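Side-chain contacts in putative alpha-L-fucosidase (Bacteroides thetaiotaomicron, PDB 4H41), which is a putative alpha-L-fucosidase that probably removes fucose from host glycans and folds as a TIM barrel: residues 137-140 and 141-144; 102-105 and 106-109; 250-253 and 254-258. All coordinates share one frame; numbering follows the deposited sequence.

How the contacts relate
Following the chain from the N terminus, contact 2 (102-105 with 106-109) comes first, then contact 1 (137-140 with 141-144) and last contact 3 (250-253 with 254-258). Each is local to one helix, so none closes a loop, and none nests or crosses. In chain order helix 101-111 leads from strand 70-73 to 115-119, helix 136-151 from 115-119 to 157-162, and helix 252-266 from 239-243 to 269-273. Contact 2 packs on helix 53-65, contact 1 on helix 173-187, contact 3 on helices 219-233 and 290-302. Contacts 1 and 2 are neighbours, nearest atoms about 8 Å apart; contact 3 lies across the chain's centre from both.

Contact 1: 137-140 and 141-144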
loop_
_atom_site.group_PDB
_atom_site.type_symbol
_atom_site.label_atom_id
_atom_site.label_comp_id
_atom_site.label_asym_id
_atom_site.label_seq_id
_atom_site.Cartn_x
_atom_site.Cartn_y
_atom_site.Cartn_z
ATOM N N GLU B 137 -28.929 -8.664 19.941
ATOM C CA GLU B 137 -29.093 -10.033 20.429
ATOM C C GLU B 137 -27.795 -10.765 20.738
ATOM O O GLU B 137 -27.683 -11.299 21.845
ATOM C CB GLU B 137 -29.929 -10.874 19.474
ATOM C CG GLU B 137 -30.352 -12.202 20.086
ATOM C CD GLU B 137 -31.596 -12.815 19.478
ATOM O OE1 GLU B 137 -31.791 -12.670 18.248
ATOM O OE2 GLU B 137 -32.371 -13.451 20.229
ATOM N N ASP B 138 -26.847 -10.824 19.817
ATOM C CA ASP B 138 -25.574 -11.552 20.091
ATOM C C ASP B 138 -24.824 -10.906 21.235
ATOM O O ASP B 138 -24.221 -11.611 22.032
ATOM C CB ASP B 138 -24.665 -11.609 18.871
ATOM C CG ASP B 138 -25.172 -12.467 17.721
ATOM O OD1 ASP B 138 -25.932 -13.418 17.972
ATOM O OD2 ASP B 138 -24.911 -12.117 16.583
ATOM N N ASN B 139 -24.883 -9.553 21.343
ATOM C CA ASN B 139 -24.185 -8.880 22.423
ATOM C C ASN B 139 -24.833 -9.170 23.773
ATOM O O ASN B 139 -24.110 -9.125 24.752
ATOM C CB ASN B 139 -24.034 -7.412 22.196
ATOM C CG ASN B 139 -22.858 -7.148 21.318
ATOM O OD1 ASN B 139 -21.692 -7.450 21.688
ATOM N ND2 ASN B 139 -23.112 -6.710 20.104
ATOM N N LYS B 140 -26.129 -9.558 23.844
ATOM C CA LYS B 140 -26.693 -9.974 25.128
ATOM C C LYS B 140 -25.917 -11.155 25.706
ATOM O O LYS B 140 -25.667 -11.190 26.913
ATOM C CB LYS B 140 -28.178 -10.345 25.023
ATOM C CG LYS B 140 -29.065 -9.207 24.592
ATOM C CD LYS B 140 -30.504 -9.488 24.917
ATOM C CE LYS B 140 -31.378 -8.449 24.266
ATOM N NZ LYS B 140 -32.773 -8.455 24.774
ATOM N N TYR B 141 -25.526 -12.101 24.858
ATOM C CA TYR B 141 -24.776 -13.283 25.284
ATOM C C TYR B 141 -23.317 -12.960 25.491
ATOM O O TYR B 141 -22.731 -13.439 26.452
ATOM C CB TYR B 141 -24.901 -14.403 24.254
ATOM C CG TYR B 141 -26.314 -14.900 24.130
ATOM C CD1 TYR B 141 -26.802 -15.895 24.973
ATOM C CD2 TYR B 141 -27.190 -14.334 23.217
ATOM C CE1 TYR B 141 -28.113 -16.352 24.869
ATOM C CE2 TYR B 141 -28.506 -14.764 23.115
ATOM C CZ TYR B 141 -28.970 -15.772 23.948
ATOM O OH TYR B 141 -30.274 -16.193 23.848
ATOM N N VAL B 142 -22.723 -12.147 24.598
ATOM C CA VAL B 142 -21.311 -11.773 24.691
ATOM C C VAL B 142 -21.046 -10.997 25.970
ATOM O O VAL B 142 -20.102 -11.329 26.692
ATOM C CB VAL B 142 -20.843 -10.995 23.437
ATOM C CG1 VAL B 142 -19.476 -10.325 23.654
ATOM C CG2 VAL B 142 -20.801 -11.915 22.203
ATOM N N ILE B 143 -21.823 -9.938 26.225
ATOM C CA ILE B 143 -21.663 -9.160 27.450
ATOM C C ILE B 143 -21.743 -10.076 28.683
ATOM O O ILE B 143 -20.886 -9.980 29.547
ATOM C CB ILE B 143 -22.700 -8.010 27.514
ATOM C CG1 ILE B 143 -22.420 -6.972 26.386
ATOM C CG2 ILE B 143 -22.696 -7.306 28.904
ATOM C CD1 ILE B 143 -23.663 -6.039 26.042
ATOM N N ASP B 144 -22.739 -10.950 28.753
ATOM C CA ASP B 144 -22.935 -11.850 29.905
ATOM C C ASP B 144 -21.710 -12.764 30.136
ATOM O O ASP B 144 -21.162 -12.790 31.236
ATOM C CB ASP B 144 -24.176 -12.703 29.708
ATOM C CG ASP B 144 -24.300 -13.824 30.742
ATOM O OD1 ASP B 144 -24.408 -13.505 31.956
ATOM O OD2 ASP B 144 -24.183 -15.027 30.343
#
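The Tyr141 ring meets the preceding helical turn with its edge: CD2 lies 3.4 Å from Glu137 O, close to the ring plane, and the CG of Glu137 passes near CE2. Tyr88, outside this turn, stacks on the ring. With its CG anti to the carbonyl carbon (chi1 -65°), Tyr141 lies back along the helix beside Glu137, where a large ring can lie against the backbone. The other flat group, the amide of Asn139, runs alongside Val142 and points the same way; its OD1 stands 4.0 Å from Val142 CB. Both ends of the amide are hydrogen-bonded, OD1 to Tyr121 N and ND2 to Glu135 O. Asp138 is also buried, its carboxylate held by a hydrogen bond to Tyr88 OH and a salt bridge to Arg125.

Ile143 folds its CG1 branch back over Asn139 O, at 3.2 Å, and CD1 reaches Asn139 CB. This branched apolar chain suits the face turned to helix 173-187, where it meets Cys184 and Ile187. In the backbone, Asp138 O takes a good bond from Val142 N at 3.0 Å and a weak one from Tyr141 N; Ile143 N to Asn139 O is sound at 2.8 Å, and Asp144 N to Lys140 O weak. Exposed Glu137, Lys140, Tyr141 and Asp144 against buried Val142 and Ile143 are as expected of an outer helix of a TIM barrel.

Contact 2: 102-105 and 106-109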
loop_
_atom_site.group_PDB
_atom_site.type_symbol
_atom_site.label_atom_id
_atom_site.label_comp_id
_atom_site.label_asym_id
_atom_site.label_seq_id
_atom_site.Cartn_x
_atom_site.Cartn_y
_atom_site.Cartn_z
ATOM N N VAL B 102 -8.222 -11.308 24.374
ATOM C CA VAL B 102 -8.830 -10.590 25.507
ATOM C C VAL B 102 -7.964 -10.820 26.761
ATOM O O VAL B 102 -7.577 -9.858 27.429
ATOM C CB VAL B 102 -10.303 -10.980 25.713
ATOM C CG1 VAL B 102 -10.862 -10.315 26.946
ATOM C CG2 VAL B 102 -11.133 -10.562 24.499
ATOM N N ASP B 103 -7.612 -12.081 27.026
ATOM C CA ASP B 103 -6.728 -12.450 28.133
ATOM C C ASP B 103 -5.393 -11.719 27.994
ATOM O O ASP B 103 -4.906 -11.128 28.954
ATOM C CB ASP B 103 -6.484 -13.966 28.144
ATOM C CG ASP B 103 -5.316 -14.378 29.030
ATOM O OD1 ASP B 103 -5.463 -14.322 30.263
ATOM O OD2 ASP B 103 -4.227 -14.683 28.484
HETATM N N MSE B 104 -4.817 -11.734 26.792
HETATM C CA MSE B 104 -3.514 -11.119 26.567
HETATM C C MSE B 104 -3.556 -9.638 26.825
HETATM O O MSE B 104 -2.699 -9.131 27.553
HETATM C CB MSE B 104 -3.021 -11.364 25.128
HETATM C CG MSE B 104 -1.597 -10.915 24.916
HETATM SE SE MSE B 104 -1.180 -10.887 23.046
HETATM C CE MSE B 104 -2.301 -9.349 22.546
ATOM N N TYR B 105 -4.511 -8.935 26.221
ATOM C CA TYR B 105 -4.608 -7.484 26.416
ATOM C C TYR B 105 -4.899 -7.112 27.851
ATOM O O TYR B 105 -4.357 -6.131 28.333
ATOM C CB TYR B 105 -5.669 -6.858 25.507
ATOM C CG TYR B 105 -5.318 -6.901 24.047
ATOM C CD1 TYR B 105 -4.060 -6.492 23.594
ATOM C CD2 TYR B 105 -6.265 -7.249 23.092
ATOM C CE1 TYR B 105 -3.760 -6.457 22.240
ATOM C CE2 TYR B 105 -5.967 -7.221 21.732
ATOM C CZ TYR B 105 -4.716 -6.823 21.313
ATOM O OH TYR B 105 -4.438 -6.762 19.974
ATOM N N LEU B 106 -5.763 -7.849 28.533
ATOM C CA LEU B 106 -6.044 -7.571 29.950
ATOM C C LEU B 106 -4.777 -7.722 30.799
ATOM O O LEU B 106 -4.537 -6.880 31.668
ATOM C CB LEU B 106 -7.150 -8.456 30.455
ATOM C CG LEU B 106 -8.546 -8.031 30.003
ATOM C CD1 LEU B 106 -9.551 -9.135 30.234
ATOM C CD2 LEU B 106 -9.018 -6.799 30.744
ATOM N N ARG B 107 -3.950 -8.742 30.532
ATOM C CA ARG B 107 -2.697 -8.948 31.275
ATOM C C ARG B 107 -1.703 -7.835 30.962
ATOM O O ARG B 107 -1.030 -7.337 31.858
ATOM C CB ARG B 107 -2.085 -10.322 30.973
ATOM C CG ARG B 107 -2.830 -11.449 31.679
ATOM C CD ARG B 107 -2.127 -12.790 31.552
ATOM N NE ARG B 107 -2.160 -13.302 30.184
ATOM C CZ ARG B 107 -1.189 -13.225 29.285
ATOM N NH1 ARG B 107 -0.032 -12.640 29.591
ATOM N NH2 ARG B 107 -1.365 -13.728 28.066
ATOM N N LEU B 108 -1.611 -7.428 29.694
ATOM C CA LEU B 108 -0.689 -6.361 29.317
ATOM C C LEU B 108 -1.159 -5.023 29.899
ATOM O O LEU B 108 -0.334 -4.258 30.387
ATOM C CB LEU B 108 -0.538 -6.269 27.794
ATOM C CG LEU B 108 0.172 -7.451 27.148
ATOM C CD1 LEU B 108 0.175 -7.316 25.639
ATOM C CD2 LEU B 108 1.626 -7.603 27.674
ATOM N N ALA B 109 -2.473 -4.748 29.880
ATOM C CA ALA B 109 -3.004 -3.514 30.467
ATOM C C ALA B 109 -2.694 -3.462 31.944
ATOM O O ALA B 109 -2.301 -2.399 32.443
ATOM C CB ALA B 109 -4.504 -3.394 30.228
#
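Asp103 and Arg107, one turn apart, form the ionic part of this contact, an i to i+4 salt bridge. Arg107 comes side-on: NE and NH2 both donate to Asp103 OD2, each at 3.0 Å, while NE also makes a weak bond to OD1. The oxygen lies almost exactly in the guanidinium plane, yet both nitrogens approach it from the same face of the carboxylate, whose plane is turned 44° from that of the guanidinium. A bend at chi3 (-69°) swings the arginine head back toward the aspartate and lays one of its faces over Met104 CA, with NH2 3.7 Å from that carbon. Each charge has a further partner: Tyr154 OH bonds to Asp103 OD1, and Glu53 OE2 pairs with Arg107 NH1. A long, flat cation is well suited to link two acids, and its position between them would probably stabilise the charges of all three.

The apolar contacts lie elsewhere on the helix. Val102 and Leu106 run side by side, CG1 to CD1 at 3.7 Å, facing the barrel, where Val102 meets Phe118 and Leu106 meets Phe116. Met104, present as selenomethionine, and Leu108 touch more loosely, CG to CD1 at 4.1 Å, and both pack on Trp56 of helix 53-65.

Backbone bonds bind the two turns together, among them Leu106 N to Val102 O at 2.9 Å and Ala109 N to Tyr105 O at 2.8 Å. Tyr105 and the small Ala109 join Leu106 on Phe116 of strand 115-119, the helix-on-strand packing of a TIM barrel.

Contact 3: 250-253 and 254-258; sequences DELD and AFFTV
Leu252 and Phe256 lie side by side and point the same way, the CD2 methyl of the leucine 3.8 Å from CZ of the ring. Their first torsions are alike, each CG anti to its own carbonyl carbon (chi1 -67° and -73°), which keeps the two chains in step one helical turn apart. Large apolar groups suit this buried flank, since both residues pack on Ala299 of helix 290-302 and the Phe256 ring also meets Tyr305.

Phe255 is turned to another flank. The edge of its ring faces Glu251 O, with CD2 at 3.5 Å and the oxygen in the ring plane, and CD2 also approaches Glu251 CB at 4.2 Å. His222, from helix 219-233, meets the ring edge-to-face, and Val219 of the same helix packs on it. Glu251 carries its extended chain to Asp248 N, to which OE1 bonds.

Thr257 bends its hydroxyl back onto the preceding turn: OG1 donates to Asp253 O at 2.7 Å. The same oxygen takes Thr257 N at 3.0 Å, and the two donors arrive from opposite faces of the carbonyl plane. The Asp253 carboxylate points elsewhere, to a salt bridge with Arg302.

A water joins Asp250 O to Ala254 N, donating to the first at 2.9 Å and accepting from the second. Chemically, then, water bridges this i to i+4 pair in place of a direct backbone bond, while the threonine hydroxyl places its proton on the carbonyl of Asp253, which so accepts from two donors of one residue within the helix.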
loop_
_atom_site.group_PDB
_atom_site.type_symbol
_atom_site.label_atom_id
_atom_site.label_comp_id
_atom_site.label_asym_id
_atom_site.label_seq_id
_atom_site.Cartn_x
_atom_site.Cartn_y
_atom_site.Cartn_z
ATOM N N ASP B 250 -10.185 22.818 7.849
ATOM C CA ASP B 250 -10.719 24.151 8.147
ATOM C C ASP B 250 -12.199 24.051 8.663
ATOM O O ASP B 250 -12.826 25.079 8.921
ATOM C CB ASP B 250 -10.622 25.066 6.928
ATOM C CG ASP B 250 -11.288 24.568 5.677
ATOM O OD1 ASP B 250 -11.939 23.513 5.734
ATOM O OD2 ASP B 250 -11.117 25.217 4.616
ATOM N N GLU B 251 -12.735 22.828 8.841
ATOM C CA GLU B 251 -14.082 22.607 9.390
ATOM C C GLU B 251 -14.037 22.088 10.823
ATOM O O GLU B 251 -15.086 21.900 11.431
ATOM C CB GLU B 251 -14.840 21.589 8.517
ATOM C CG GLU B 251 -15.016 22.089 7.107
ATOM C CD GLU B 251 -15.686 21.120 6.154
ATOM O OE1 GLU B 251 -15.403 19.897 6.199
ATOM O OE2 GLU B 251 -16.421 21.621 5.277
ATOM N N LEU B 252 -12.832 21.885 11.381
ATOM C CA LEU B 252 -12.663 21.295 12.715
ATOM C C LEU B 252 -13.285 22.156 13.789
ATOM O O LEU B 252 -14.030 21.645 14.632
ATOM C CB LEU B 252 -11.170 21.105 13.024
ATOM C CG LEU B 252 -10.424 20.042 12.160
ATOM C CD1 LEU B 252 -8.944 20.184 12.337
ATOM C CD2 LEU B 252 -10.840 18.671 12.529
ATOM N N ASP B 253 -13.009 23.466 13.768
ATOM C CA ASP B 253 -13.573 24.344 14.800
ATOM C C ASP B 253 -15.108 24.344 14.780
ATOM O O ASP B 253 -15.716 24.263 15.845
ATOM C CB ASP B 253 -13.076 25.783 14.660
ATOM C CG ASP B 253 -11.623 25.998 14.993
ATOM O OD1 ASP B 253 -11.037 25.130 15.676
ATOM O OD2 ASP B 253 -11.079 27.067 14.615
ATOM N N ALA B 254 -15.713 24.372 13.604
ATOM C CA ALA B 254 -17.178 24.394 13.516
ATOM C C ALA B 254 -17.798 23.120 14.081
ATOM O O ALA B 254 -18.724 23.194 14.892
ATOM C CB ALA B 254 -17.612 24.599 12.072
ATOM N N PHE B 255 -17.286 21.945 13.676
ATOM C CA PHE B 255 -17.864 20.686 14.160
ATOM C C PHE B 255 -17.484 20.413 15.610
ATOM O O PHE B 255 -18.318 19.906 16.358
ATOM C CB PHE B 255 -17.458 19.504 13.257
ATOM C CG PHE B 255 -18.331 19.411 12.026
ATOM C CD1 PHE B 255 -19.563 18.792 12.079
ATOM C CD2 PHE B 255 -17.936 19.989 10.829
ATOM C CE1 PHE B 255 -20.393 18.757 10.959
ATOM C CE2 PHE B 255 -18.757 19.933 9.697
ATOM C CZ PHE B 255 -19.985 19.322 9.776
ATOM N N PHE B 256 -16.248 20.695 16.016
ATOM C CA PHE B 256 -15.887 20.438 17.401
ATOM C C PHE B 256 -16.659 21.319 18.373
ATOM O O PHE B 256 -17.011 20.856 19.463
ATOM C CB PHE B 256 -14.378 20.596 17.620
ATOM C CG PHE B 256 -13.491 19.502 17.056
ATOM C CD1 PHE B 256 -14.013 18.480 16.262
ATOM C CD2 PHE B 256 -12.131 19.517 17.276
ATOM C CE1 PHE B 256 -13.184 17.463 15.776
ATOM C CE2 PHE B 256 -11.318 18.484 16.813
ATOM C CZ PHE B 256 -11.847 17.482 16.039
ATOM N N THR B 257 -16.959 22.562 17.987
ATOM C CA THR B 257 -17.743 23.457 18.826
ATOM C C THR B 257 -19.155 22.882 19.031
ATOM O O THR B 257 -19.652 22.826 20.167
ATOM C CB THR B 257 -17.803 24.867 18.238
ATOM O OG1 THR B 257 -16.470 25.391 18.202
ATOM C CG2 THR B 257 -18.690 25.793 19.069
ATOM N N VAL B 258 -19.763 22.379 17.955
ATOM C CA VAL B 258 -21.079 21.771 18.056
ATOM C C VAL B 258 -21.045 20.457 18.866
ATOM O O VAL B 258 -21.920 20.258 19.691
ATOM C CB VAL B 258 -21.664 21.537 16.650
ATOM C CG1 VAL B 258 -22.693 20.441 16.662
ATOM C CG2 VAL B 258 -22.234 22.833 16.088
HETATM O O HOH W 1 -14.396 25.548 11.264
#